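Local structure of esterase (uncultured bacterium pCosCE1, 7ATL) at residues G27-I32 / M55-Q60; T59-S64 / Y343-F348; G203-G208 / V268-D273; D272-L277 / S356-T361. The protein hydrolyses carboxylic esters as a family VIII carboxylesterase of beta-lactamase fold and also shows promiscuous acyltransferase activity. One frame throughout, in Å; residues are numbered along the deposited sequence.

Contact 1 of 4, residues G27-I32 / M55-Q60; sequences GSVVLI and MVRETQ
Met-55 lies against the start of strand 27-34, and residues 55-57 run beside the strand in nearly the same direction before the turn, with no hydrogen bond between the two segments. A chi1 of -172° carries CG away from the Met-55 backbone N, and the chain then bends twice. Met-55 CG thereby rests 3.7 Å from Val-29 CG2, and Met-55 CE curls back over the Gly-27 backbone, 3.4 Å from Gly-27 C. Next comes Val-56, whose contribution is its carbonyl: O meets Val-29 CG2 at 3.4 Å. Thr-59 grips the same oxygen twice: N closes the type I turn 56-59 and OG1 adds a second bond at 2.8 Å. Arg-57 follows with its chain stretched out from CG to NE, crossing Leu-31 at about a right angle. Leu-31 CD2 sits over one face of the guanidinium, near its rim and 4.1 Å from Arg-57 NE, while NH2 goes on to a salt bridge with Asp-272. One face of strand 27-34, an inner strand of the large sheet, is covered here by the loop, beside helix 271-283. The contact is mainly van der Waals, and the Arg-57 charge is probably balanced by Asp-272.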
loop_
_atom_site.group_PDB
_atom_site.type_symbol
_atom_site.label_atom_id
_atom_site.label_comp_id
_atom_site.label_asym_id
_atom_site.label_seq_id
_atom_site.Cartn_x
_atom_site.Cartn_y
_atom_site.Cartn_z
ATOM N N GLY A 27 6.749 -5.868 17.003
ATOM C CA GLY A 27 8.014 -5.828 16.242
ATOM C C GLY A 27 7.920 -4.898 15.040
ATOM O O GLY A 27 6.799 -4.654 14.521
ATOM N N SER A 28 9.051 -4.349 14.609
ATOM C CA SER A 28 9.132 -3.447 13.429
ATOM C C SER A 28 10.501 -3.592 12.782
ATOM O O SER A 28 11.452 -4.014 13.471
ATOM C CB SER A 28 8.838 -2.001 13.764
ATOM O OG SER A 28 9.948 -1.396 14.406
ATOM N N VAL A 29 10.546 -3.313 11.486
ATOM C CA VAL A 29 11.783 -3.007 10.726
ATOM C C VAL A 29 11.625 -1.599 10.155
ATOM O O VAL A 29 10.649 -1.388 9.436
ATOM C CB VAL A 29 12.004 -4.049 9.628
ATOM C CG1 VAL A 29 13.245 -3.727 8.810
ATOM C CG2 VAL A 29 12.076 -5.442 10.218
ATOM N N VAL A 30 12.518 -0.679 10.511
ATOM C CA VAL A 30 12.511 0.746 10.066
ATOM C C VAL A 30 13.823 1.055 9.328
ATOM O O VAL A 30 14.889 0.866 9.923
ATOM C CB VAL A 30 12.320 1.701 11.255
ATOM C CG1 VAL A 30 12.510 3.144 10.830
ATOM C CG2 VAL A 30 10.974 1.515 11.938
ATOM N N LEU A 31 13.726 1.531 8.089
ATOM C CA LEU A 31 14.869 1.903 7.210
ATOM C C LEU A 31 14.759 3.394 6.829
ATOM O O LEU A 31 13.638 3.878 6.497
ATOM C CB LEU A 31 14.843 1.028 5.956
ATOM C CG LEU A 31 14.864 -0.489 6.163
ATOM C CD1 LEU A 31 14.980 -1.220 4.824
ATOM C CD2 LEU A 31 15.991 -0.936 7.076
ATOM N N ILE A 32 15.867 4.131 6.888
ATOM C CA ILE A 32 15.926 5.554 6.446
ATOM C C ILE A 32 17.134 5.728 5.525
ATOM O O ILE A 32 18.249 5.309 5.916
ATOM C CB ILE A 32 15.978 6.521 7.639
ATOM C CG1 ILE A 32 14.799 6.305 8.584
ATOM C CG2 ILE A 32 16.066 7.959 7.148
ATOM C CD1 ILE A 32 15.122 6.631 10.015
ATOM N N MET A 55 12.575 -10.217 15.731
ATOM C CA MET A 55 12.448 -9.520 14.425
ATOM C C MET A 55 13.863 -9.277 13.893
ATOM O O MET A 55 14.709 -8.836 14.688
ATOM C CB MET A 55 11.719 -8.178 14.576
ATOM C CG MET A 55 11.380 -7.512 13.224
ATOM S SD MET A 55 10.041 -8.310 12.287
ATOM C CE MET A 55 8.649 -7.625 13.188
ATOM N N VAL A 56 14.105 -9.593 12.629
ATOM C CA VAL A 56 15.375 -9.295 11.928
ATOM C C VAL A 56 15.048 -8.434 10.690
ATOM O O VAL A 56 13.858 -8.338 10.293
ATOM C CB VAL A 56 16.150 -10.586 11.571
ATOM C CG1 VAL A 56 16.491 -11.420 12.806
ATOM C CG2 VAL A 56 15.449 -11.431 10.521
ATOM N N ARG A 57 16.080 -7.823 10.096
ATOM C CA ARG A 57 15.963 -6.864 8.974
ATOM C C ARG A 57 15.318 -7.560 7.772
ATOM O O ARG A 57 14.503 -6.912 7.082
ATOM C CB ARG A 57 17.352 -6.319 8.640
ATOM C CG ARG A 57 17.334 -5.160 7.655
ATOM C CD ARG A 57 18.730 -4.775 7.227
ATOM N NE ARG A 57 18.712 -3.834 6.119
ATOM C CZ ARG A 57 19.600 -2.866 5.930
ATOM N NH1 ARG A 57 20.591 -2.677 6.788
ATOM N NH2 ARG A 57 19.485 -2.059 4.891
ATOM N N GLU A 58 15.652 -8.839 7.559
ATOM C CA GLU A 58 15.196 -9.675 6.408
ATOM C C GLU A 58 13.782 -10.236 6.651
ATOM O O GLU A 58 13.246 -10.859 5.716
ATOM C CB GLU A 58 16.133 -10.862 6.144
ATOM C CG GLU A 58 17.601 -10.487 5.994
ATOM C CD GLU A 58 18.361 -10.254 7.294
ATOM O OE1 GLU A 58 18.075 -10.967 8.281
ATOM O OE2 GLU A 58 19.225 -9.348 7.314
ATOM N N THR A 59 13.178 -10.036 7.829
ATOM C CA THR A 59 11.815 -10.557 8.105
ATOM C C THR A 59 10.840 -10.055 7.030
ATOM O O THR A 59 10.765 -8.829 6.778
ATOM C CB THR A 59 11.293 -10.174 9.493
ATOM O OG1 THR A 59 12.216 -10.655 10.464
ATOM C CG2 THR A 59 9.922 -10.755 9.759
ATOM N N GLN A 60 10.105 -10.979 6.424
ATOM C CA GLN A 60 9.087 -10.673 5.390
ATOM C C GLN A 60 7.770 -10.303 6.084
ATOM O O GLN A 60 7.467 -10.844 7.188
ATOM C CB GLN A 60 8.912 -11.862 4.450
ATOM C CG GLN A 60 8.489 -11.449 3.057
ATOM C CD GLN A 60 7.965 -12.599 2.226
ATOM O OE1 GLN A 60 7.377 -13.557 2.741
ATOM N NE2 GLN A 60 8.137 -12.480 0.914
#

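Contact 2 of 4, residues T59-S64 / Y343-F348; sequences TQFRLS and YGHSWF
His-345 NE2 gives its hydrogen to Arg-62 O over 2.7 Å, a nearly straight bond (171°) that arrives on a carbonyl lone pair and lies in the imidazole plane. The other ring nitrogen, ND1, is hydrogen-bonded to Thr-361 N of the adjacent strand, so both nitrogens have partners and the ring's rotation is fixed. Leu-63 O also lies at the ring edge, 3.4 Å from His-345 CD2, and Phe-61 CD2 comes within 3.9 Å of His-345 CE1, the two rings almost perpendicular. A second bond joins the backbone of Tyr-343 to a side chain: N donates to Ser-64 OG at 3.2 Å, and OG in turn makes a weak bond to Leu-63 O. The Tyr-343 ring takes Arg-62 on one face. Arg-62 CB stands 3.8 Å from the ring centroid in a CH-pi contact, and Arg-62 CD continues across to Tyr-343 CZ at 3.7 Å. The guanidinium travels past the ring, where NH2 donates to Pro-251 O. Ser-64 lies next to Ser-65, the first residue of a probable SxxK motif like that of class C beta-lactamases, which places the contact near the likely active site. In the fold it ties the short strand 61-62, paired with 268-269 and leading into helix 67-80, to the beta bulge at Gly-344 and His-345 that opens strand 345-350 of the main sheet.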
loop_
_atom_site.group_PDB
_atom_site.type_symbol
_atom_site.label_atom_id
_atom_site.label_comp_id
_atom_site.label_asym_id
_atom_site.label_seq_id
_atom_site.Cartn_x
_atom_site.Cartn_y
_atom_site.Cartn_z
ATOM N N THR A 59 13.178 -10.036 7.829
ATOM C CA THR A 59 11.815 -10.557 8.105
ATOM C C THR A 59 10.840 -10.055 7.030
ATOM O O THR A 59 10.765 -8.829 6.778
ATOM C CB THR A 59 11.293 -10.174 9.493
ATOM O OG1 THR A 59 12.216 -10.655 10.464
ATOM C CG2 THR A 59 9.922 -10.755 9.759
ATOM N N GLN A 60 10.105 -10.979 6.424
ATOM C CA GLN A 60 9.087 -10.673 5.390
ATOM C C GLN A 60 7.770 -10.303 6.084
ATOM O O GLN A 60 7.467 -10.844 7.188
ATOM C CB GLN A 60 8.912 -11.862 4.450
ATOM C CG GLN A 60 8.489 -11.449 3.057
ATOM C CD GLN A 60 7.965 -12.599 2.226
ATOM O OE1 GLN A 60 7.377 -13.557 2.741
ATOM N NE2 GLN A 60 8.137 -12.480 0.914
ATOM N N PHE A 61 7.012 -9.407 5.462
ATOM C CA PHE A 61 5.696 -8.977 5.984
ATOM C C PHE A 61 4.600 -9.207 4.948
ATOM O O PHE A 61 4.864 -9.236 3.733
ATOM C CB PHE A 61 5.712 -7.505 6.386
ATOM C CG PHE A 61 6.606 -7.165 7.545
ATOM C CD1 PHE A 61 7.968 -7.031 7.364
ATOM C CD2 PHE A 61 6.073 -6.921 8.792
ATOM C CE1 PHE A 61 8.790 -6.682 8.421
ATOM C CE2 PHE A 61 6.897 -6.597 9.860
ATOM C CZ PHE A 61 8.254 -6.479 9.670
ATOM N N ARG A 62 3.390 -9.386 5.453
ATOM C CA ARG A 62 2.156 -9.149 4.677
ATOM C C ARG A 62 2.100 -7.644 4.442
ATOM O O ARG A 62 2.192 -6.905 5.444
ATOM C CB ARG A 62 0.934 -9.663 5.448
ATOM C CG ARG A 62 0.951 -11.167 5.677
ATOM C CD ARG A 62 -0.115 -11.645 6.630
ATOM N NE ARG A 62 0.028 -13.070 6.892
ATOM C CZ ARG A 62 0.872 -13.613 7.769
ATOM N NH1 ARG A 62 1.667 -12.867 8.522
ATOM N NH2 ARG A 62 0.892 -14.918 7.912
ATOM N N LEU A 63 1.980 -7.212 3.185
ATOM C CA LEU A 63 2.153 -5.774 2.825
ATOM C C LEU A 63 0.829 -4.997 2.803
ATOM O O LEU A 63 0.921 -3.798 2.959
ATOM C CB LEU A 63 2.874 -5.682 1.482
ATOM C CG LEU A 63 4.343 -6.107 1.524
ATOM C CD1 LEU A 63 4.956 -6.042 0.136
ATOM C CD2 LEU A 63 5.123 -5.239 2.490
ATOM N N SER A 64 -0.335 -5.653 2.698
ATOM C CA SER A 64 -1.676 -5.051 2.396
ATOM C C SER A 64 -1.500 -3.915 1.369
ATOM O O SER A 64 -0.930 -4.201 0.301
ATOM C CB SER A 64 -2.445 -4.642 3.653
ATOM O OG SER A 64 -1.654 -3.856 4.543
ATOM N N TYR A 343 -2.006 -3.826 7.740
ATOM C CA TYR A 343 -1.265 -4.827 8.570
ATOM C C TYR A 343 -0.305 -4.122 9.541
ATOM O O TYR A 343 0.093 -4.746 10.537
ATOM C CB TYR A 343 -0.556 -5.887 7.716
ATOM C CG TYR A 343 -1.419 -7.078 7.369
ATOM C CD1 TYR A 343 -1.910 -7.908 8.366
ATOM C CD2 TYR A 343 -1.736 -7.392 6.056
ATOM C CE1 TYR A 343 -2.697 -9.012 8.069
ATOM C CE2 TYR A 343 -2.510 -8.495 5.740
ATOM C CZ TYR A 343 -2.987 -9.308 6.751
ATOM O OH TYR A 343 -3.756 -10.391 6.476
ATOM N N GLY A 344 0.106 -2.887 9.224
ATOM C CA GLY A 344 0.738 -1.967 10.186
ATOM C C GLY A 344 1.930 -1.242 9.596
ATOM O O GLY A 344 2.971 -1.285 10.225
ATOM N N HIS A 345 1.794 -0.574 8.450
ATOM C CA HIS A 345 2.961 0.003 7.720
ATOM C C HIS A 345 2.730 1.479 7.388
ATOM O O HIS A 345 1.541 1.901 7.272
ATOM C CB HIS A 345 3.318 -0.773 6.449
ATOM C CG HIS A 345 3.250 -2.261 6.564
ATOM N ND1 HIS A 345 3.833 -2.961 7.600
ATOM C CD2 HIS A 345 2.668 -3.183 5.753
ATOM C CE1 HIS A 345 3.627 -4.254 7.408
ATOM N NE2 HIS A 345 2.897 -4.417 6.285
ATOM N N SER A 346 3.836 2.228 7.300
ATOM C CA SER A 346 3.905 3.589 6.712
ATOM C C SER A 346 5.155 3.682 5.831
ATOM O O SER A 346 6.091 2.907 6.035
ATOM C CB SER A 346 3.847 4.681 7.754
ATOM O OG SER A 346 4.921 4.580 8.664
ATOM N N TRP A 347 5.111 4.534 4.820
ATOM C CA TRP A 347 6.295 4.862 3.999
ATOM C C TRP A 347 6.094 6.253 3.394
ATOM O O TRP A 347 4.944 6.690 3.248
ATOM C CB TRP A 347 6.549 3.790 2.930
ATOM C CG TRP A 347 5.452 3.704 1.916
ATOM C CD1 TRP A 347 4.402 2.840 1.934
ATOM C CD2 TRP A 347 5.275 4.543 0.755
ATOM N NE1 TRP A 347 3.601 3.063 0.853
ATOM C CE2 TRP A 347 4.093 4.111 0.117
ATOM C CE3 TRP A 347 5.989 5.602 0.184
ATOM C CZ2 TRP A 347 3.606 4.710 -1.054
ATOM C CZ3 TRP A 347 5.514 6.180 -0.977
ATOM C CH2 TRP A 347 4.342 5.738 -1.589
ATOM N N PHE A 348 7.189 6.941 3.108
ATOM C CA PHE A 348 7.162 8.258 2.436
ATOM C C PHE A 348 8.564 8.546 1.926
ATOM O O PHE A 348 9.536 8.032 2.498
ATOM C CB PHE A 348 6.627 9.365 3.358
ATOM C CG PHE A 348 7.457 9.702 4.577
ATOM C CD1 PHE A 348 8.533 10.576 4.493
ATOM C CD2 PHE A 348 7.137 9.179 5.825
ATOM C CE1 PHE A 348 9.273 10.905 5.622
ATOM C CE2 PHE A 348 7.878 9.510 6.950
ATOM C CZ PHE A 348 8.945 10.367 6.848
#

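Contact 3 of 4, residues G203-G208 / V268-D273; sequences GLRNTG and VGDADD
The Arg-205 guanidinium has Asp-270 OD2 at its edge, 2.7 Å from Arg-205 NE, and a water in its plane, while Asp-272 OD2 approaches obliquely, 3.3 Å from Arg-205 NH1, a long, weak ion pair. These three residues form a salt-bridge network around an N-capped helix start: Asp-270 is the N-cap of helix 271-283, and its OD1 accepts from Asp-273 N. The guanidinium and the Asp-270 carboxylate are not coplanar but turned 56° apart, and OD2 lies 27° out of the guanidinium plane. The water bridges Arg-205 NH1 to Asp-272 N and OD2. Asp-272 has a stronger partner in Arg-57, by way of OD1.

The third carboxylate, Asp-273, is turned against the backbone of the loop 203-208, which leaves helix 190-199 through a Schellman motif at Gly-203. Asp-273 OD1 takes Arg-205 N on its syn side at 2.8 Å. OD2 holds two donors: Asn-206 N on the syn lone pair and Thr-207 OG1 on the anti one. With three bonds the buried carboxylate is well satisfied, and its negative charge at the helix N-terminus is probably favoured by the helix dipole. Beyond it Gly-208 and Val-268 make one antiparallel hydrogen-bonded bridge. A second water links the Thr-207 hydroxyl to Asp-270 O. Close by, Gly-269 CA lies 3.2 Å from Thr-207 OG1.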
loop_
_atom_site.group_PDB
_atom_site.type_symbol
_atom_site.label_atom_id
_atom_site.label_comp_id
_atom_site.label_asym_id
_atom_site.label_seq_id
_atom_site.Cartn_x
_atom_site.Cartn_y
_atom_site.Cartn_z
ATOM N N GLY A 203 16.041 -5.334 -8.928
ATOM C CA GLY A 203 16.858 -6.334 -8.210
ATOM C C GLY A 203 16.280 -6.745 -6.855
ATOM O O GLY A 203 17.062 -7.130 -5.967
ATOM N N LEU A 204 14.959 -6.732 -6.689
ATOM C CA LEU A 204 14.309 -7.053 -5.388
ATOM C C LEU A 204 14.649 -8.499 -5.008
ATOM O O LEU A 204 14.681 -9.342 -5.900
ATOM C CB LEU A 204 12.790 -6.859 -5.517
ATOM C CG LEU A 204 12.296 -5.459 -5.916
ATOM C CD1 LEU A 204 10.787 -5.386 -5.808
ATOM C CD2 LEU A 204 12.925 -4.363 -5.074
ATOM N N ARG A 205 14.864 -8.794 -3.731
ATOM C CA ARG A 205 15.304 -10.154 -3.310
ATOM C C ARG A 205 14.110 -11.021 -2.884
ATOM O O ARG A 205 14.224 -12.262 -3.004
ATOM C CB ARG A 205 16.365 -10.106 -2.200
ATOM C CG ARG A 205 16.090 -9.118 -1.075
ATOM C CD ARG A 205 17.107 -9.221 0.050
ATOM N NE ARG A 205 16.665 -8.492 1.233
ATOM C CZ ARG A 205 17.399 -8.318 2.327
ATOM N NH1 ARG A 205 16.904 -7.657 3.361
ATOM N NH2 ARG A 205 18.626 -8.806 2.387
ATOM N N ASN A 206 13.017 -10.435 -2.378
ATOM C CA ASN A 206 12.043 -11.234 -1.601
ATOM C C ASN A 206 10.657 -10.582 -1.564
ATOM O O ASN A 206 10.087 -10.440 -0.464
ATOM C CB ASN A 206 12.618 -11.486 -0.206
ATOM C CG ASN A 206 11.856 -12.550 0.543
ATOM O OD1 ASN A 206 11.731 -12.455 1.758
ATOM N ND2 ASN A 206 11.326 -13.532 -0.178
ATOM N N THR A 207 10.075 -10.281 -2.724
ATOM C CA THR A 207 8.753 -9.624 -2.784
ATOM C C THR A 207 7.910 -10.279 -3.879
ATOM O O THR A 207 8.411 -10.443 -5.002
ATOM C CB THR A 207 8.937 -8.110 -2.935
ATOM O OG1 THR A 207 9.484 -7.617 -1.703
ATOM C CG2 THR A 207 7.648 -7.393 -3.290
ATOM N N GLY A 208 6.661 -10.615 -3.558
ATOM C CA GLY A 208 5.740 -11.267 -4.499
ATOM C C GLY A 208 4.361 -11.378 -3.896
ATOM O O GLY A 208 4.046 -10.548 -3.015
ATOM N N VAL A 268 3.430 -9.782 -0.346
ATOM C CA VAL A 268 4.384 -10.009 0.776
ATOM C C VAL A 268 5.755 -9.487 0.334
ATOM O O VAL A 268 6.037 -9.525 -0.886
ATOM C CB VAL A 268 4.464 -11.502 1.140
ATOM C CG1 VAL A 268 3.155 -11.978 1.751
ATOM C CG2 VAL A 268 4.866 -12.371 -0.043
ATOM N N GLY A 269 6.575 -9.025 1.281
ATOM C CA GLY A 269 7.911 -8.483 0.985
ATOM C C GLY A 269 8.611 -7.915 2.207
ATOM O O GLY A 269 7.940 -7.663 3.238
ATOM N N ASP A 270 9.928 -7.703 2.080
ATOM C CA ASP A 270 10.784 -7.178 3.171
ATOM C C ASP A 270 10.924 -5.671 3.007
ATOM O O ASP A 270 10.578 -5.151 1.956
ATOM C CB ASP A 270 12.112 -7.933 3.261
ATOM C CG ASP A 270 13.022 -7.755 2.073
ATOM O OD1 ASP A 270 12.727 -6.858 1.265
ATOM O OD2 ASP A 270 14.027 -8.519 1.975
ATOM N N ALA A 271 11.393 -5.014 4.056
ATOM C CA ALA A 271 11.553 -3.551 4.150
ATOM C C ALA A 271 12.530 -3.056 3.069
ATOM O O ALA A 271 12.211 -2.053 2.417
ATOM C CB ALA A 271 11.991 -3.203 5.554
ATOM N N ASP A 272 13.651 -3.748 2.842
ATOM C CA ASP A 272 14.698 -3.294 1.884
ATOM C C ASP A 272 14.147 -3.269 0.465
ATOM O O ASP A 272 14.606 -2.398 -0.308
ATOM C CB ASP A 272 15.968 -4.148 1.928
ATOM C CG ASP A 272 16.801 -3.767 3.132
ATOM O OD1 ASP A 272 17.459 -2.747 3.045
ATOM O OD2 ASP A 272 16.686 -4.434 4.186
ATOM N N ASP A 273 13.254 -4.197 0.114
ATOM C CA ASP A 273 12.618 -4.205 -1.228
ATOM C C ASP A 273 11.727 -2.961 -1.290
ATOM O O ASP A 273 11.794 -2.253 -2.269
ATOM C CB ASP A 273 11.915 -5.529 -1.555
ATOM C CG ASP A 273 12.806 -6.703 -1.978
ATOM O OD1 ASP A 273 13.993 -6.499 -2.326
ATOM O OD2 ASP A 273 12.295 -7.831 -1.967
HETATM O O HOH W 1 14.791 -6.318 4.278
HETATM O O HOH W 2 8.622 -5.445 -0.392
#

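Contact 4 of 4, residues D272-L277 / S356-T361; sequences DDVLQL and SVVALT
Val-274 and Val-358 interlock where helix 271-283 lies on the large antiparallel sheet, the helix-on-sheet layer of the beta-lactamase fold. The short segments run roughly antiparallel, at 149°, with their axes 8.5 Å apart at closest approach. Alternate strand residues Ser-356, Val-358 and Leu-360 point to the helix, making a row of three bumps of which the valine is the middle one. Val-274 CG1 seats in the cleft between the two Val-358 methyls: Val-358 CG2 reaches Val-274 CG1 at 3.6 Å, and Val-358 CG1 comes to the same methyl at 3.9 Å. Val-358 CG2 also presses on the helix backbone, 3.8 Å from Leu-275 N, and so occupies the notch between Val-274 and Leu-275.

On one flank of the notch Val-274 CG2 looks to Leu-360 CD1, a looser touch at 4.4 Å. On the other flank is Leu-275. Its CB starts off to the side of the strand, but with CG anti to the backbone N (chi1 180°) the branch swings back toward the sheet over Ser-356. The serine hydroxyl turns to Glu-279, one helical turn farther on, so only its carbon serves the packing here. Ala-271, at the beginning of the helix, adds to the patch by touching both Val-358 and Leu-360. At the strand's serine end, the meeting is a single methyl against a methylene, Leu-275 CD1 to Ser-356 CB at 3.8 Å.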
loop_
_atom_site.group_PDB
_atom_site.type_symbol
_atom_site.label_atom_id
_atom_site.label_comp_id
_atom_site.label_asym_id
_atom_site.label_seq_id
_atom_site.Cartn_x
_atom_site.Cartn_y
_atom_site.Cartn_z
ATOM N N ASP A 272 13.651 -3.748 2.842
ATOM C CA ASP A 272 14.698 -3.294 1.884
ATOM C C ASP A 272 14.147 -3.269 0.465
ATOM O O ASP A 272 14.606 -2.398 -0.308
ATOM C CB ASP A 272 15.968 -4.148 1.928
ATOM C CG ASP A 272 16.801 -3.767 3.132
ATOM O OD1 ASP A 272 17.459 -2.747 3.045
ATOM O OD2 ASP A 272 16.686 -4.434 4.186
ATOM N N ASP A 273 13.254 -4.197 0.114
ATOM C CA ASP A 273 12.618 -4.205 -1.228
ATOM C C ASP A 273 11.727 -2.961 -1.290
ATOM O O ASP A 273 11.794 -2.253 -2.269
ATOM C CB ASP A 273 11.915 -5.529 -1.555
ATOM C CG ASP A 273 12.806 -6.703 -1.978
ATOM O OD1 ASP A 273 13.993 -6.499 -2.326
ATOM O OD2 ASP A 273 12.295 -7.831 -1.967
ATOM N N VAL A 274 11.015 -2.622 -0.224
ATOM C CA VAL A 274 10.117 -1.429 -0.213
ATOM C C VAL A 274 10.962 -0.156 -0.342
ATOM O O VAL A 274 10.506 0.794 -1.006
ATOM C CB VAL A 274 9.235 -1.418 1.051
ATOM C CG1 VAL A 274 8.404 -0.145 1.187
ATOM C CG2 VAL A 274 8.345 -2.651 1.102
ATOM N N LEU A 275 12.147 -0.125 0.265
ATOM C CA LEU A 275 13.014 1.074 0.238
ATOM C C LEU A 275 13.518 1.288 -1.189
ATOM O O LEU A 275 13.593 2.457 -1.601
ATOM C CB LEU A 275 14.182 0.913 1.210
ATOM C CG LEU A 275 15.137 2.107 1.236
ATOM C CD1 LEU A 275 14.387 3.407 1.485
ATOM C CD2 LEU A 275 16.202 1.923 2.293
ATOM N N GLN A 276 13.854 0.202 -1.901
ATOM C CA GLN A 276 14.236 0.229 -3.340
ATOM C C GLN A 276 13.088 0.881 -4.101
ATOM O O GLN A 276 13.344 1.794 -4.902
ATOM C CB GLN A 276 14.460 -1.172 -3.919
ATOM C CG GLN A 276 15.842 -1.765 -3.668
ATOM C CD GLN A 276 16.893 -0.758 -4.073
ATOM O OE1 GLN A 276 16.978 -0.329 -5.235
ATOM N NE2 GLN A 276 17.659 -0.318 -3.087
ATOM N N LEU A 277 11.862 0.420 -3.849
ATOM C CA LEU A 277 10.649 0.951 -4.517
ATOM C C LEU A 277 10.511 2.465 -4.244
ATOM O O LEU A 277 10.250 3.230 -5.189
ATOM C CB LEU A 277 9.433 0.179 -4.002
ATOM C CG LEU A 277 8.090 0.840 -4.289
ATOM C CD1 LEU A 277 7.872 0.909 -5.801
ATOM C CD2 LEU A 277 6.950 0.101 -3.593
ATOM N N SER A 356 13.905 8.954 2.222
ATOM C CA SER A 356 12.877 7.890 2.155
ATOM C C SER A 356 12.832 7.201 3.528
ATOM O O SER A 356 13.892 7.000 4.176
ATOM C CB SER A 356 13.136 6.916 1.030
ATOM O OG SER A 356 13.306 7.564 -0.228
ATOM N N VAL A 357 11.628 6.891 3.983
ATOM C CA VAL A 357 11.360 6.219 5.284
ATOM C C VAL A 357 10.464 5.020 5.004
ATOM O O VAL A 357 9.476 5.181 4.320
ATOM C CB VAL A 357 10.718 7.199 6.276
ATOM C CG1 VAL A 357 10.235 6.523 7.550
ATOM C CG2 VAL A 357 11.687 8.324 6.587
ATOM N N VAL A 358 10.838 3.857 5.501
ATOM C CA VAL A 358 9.999 2.625 5.478
ATOM C C VAL A 358 9.842 2.146 6.925
ATOM O O VAL A 358 10.861 1.943 7.613
ATOM C CB VAL A 358 10.619 1.537 4.584
ATOM C CG1 VAL A 358 9.920 0.204 4.797
ATOM C CG2 VAL A 358 10.594 1.928 3.121
ATOM N N ALA A 359 8.610 1.981 7.376
ATOM C CA ALA A 359 8.286 1.570 8.755
ATOM C C ALA A 359 7.284 0.418 8.701
ATOM O O ALA A 359 6.067 0.682 8.725
ATOM C CB ALA A 359 7.741 2.760 9.485
ATOM N N LEU A 360 7.785 -0.807 8.555
ATOM C CA LEU A 360 6.952 -2.040 8.522
ATOM C C LEU A 360 6.771 -2.533 9.950
ATOM O O LEU A 360 7.775 -2.599 10.660
ATOM C CB LEU A 360 7.646 -3.097 7.655
ATOM C CG LEU A 360 7.873 -2.698 6.193
ATOM C CD1 LEU A 360 8.247 -3.913 5.357
ATOM C CD2 LEU A 360 6.660 -2.006 5.584
ATOM N N THR A 361 5.545 -2.818 10.369
ATOM C CA THR A 361 5.263 -3.469 11.680
ATOM C C THR A 361 4.342 -4.666 11.467
ATOM O O THR A 361 3.792 -4.837 10.385
ATOM C CB THR A 361 4.682 -2.528 12.754
ATOM O OG1 THR A 361 3.256 -2.563 12.744
ATOM C CG2 THR A 361 5.154 -1.095 12.631
#

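Contacts 1, 2 and 4 are buried and all reach the large antiparallel sheet, through strands 27-34, 345-350 and 355-361 respectively; contact 3 is only partly buried and joins a loop to strand 268-269 and the helix start. Chemistry follows place. Contact 4, helix against sheet, is apolar, and contact 1 nearly so, whereas contact 2 fastens a loop to the sheet by side-chain-to-backbone bonds and contact 3 relies on carboxylates, waters and one backbone bridge. Contacts 3 and 4 use different faces of helix 271-283; their segments overlap at Asp-272 and Asp-273, which do their work in contact 3. Phe-61 of contact 2 packs on Met-55 and Val-29 of contact 1.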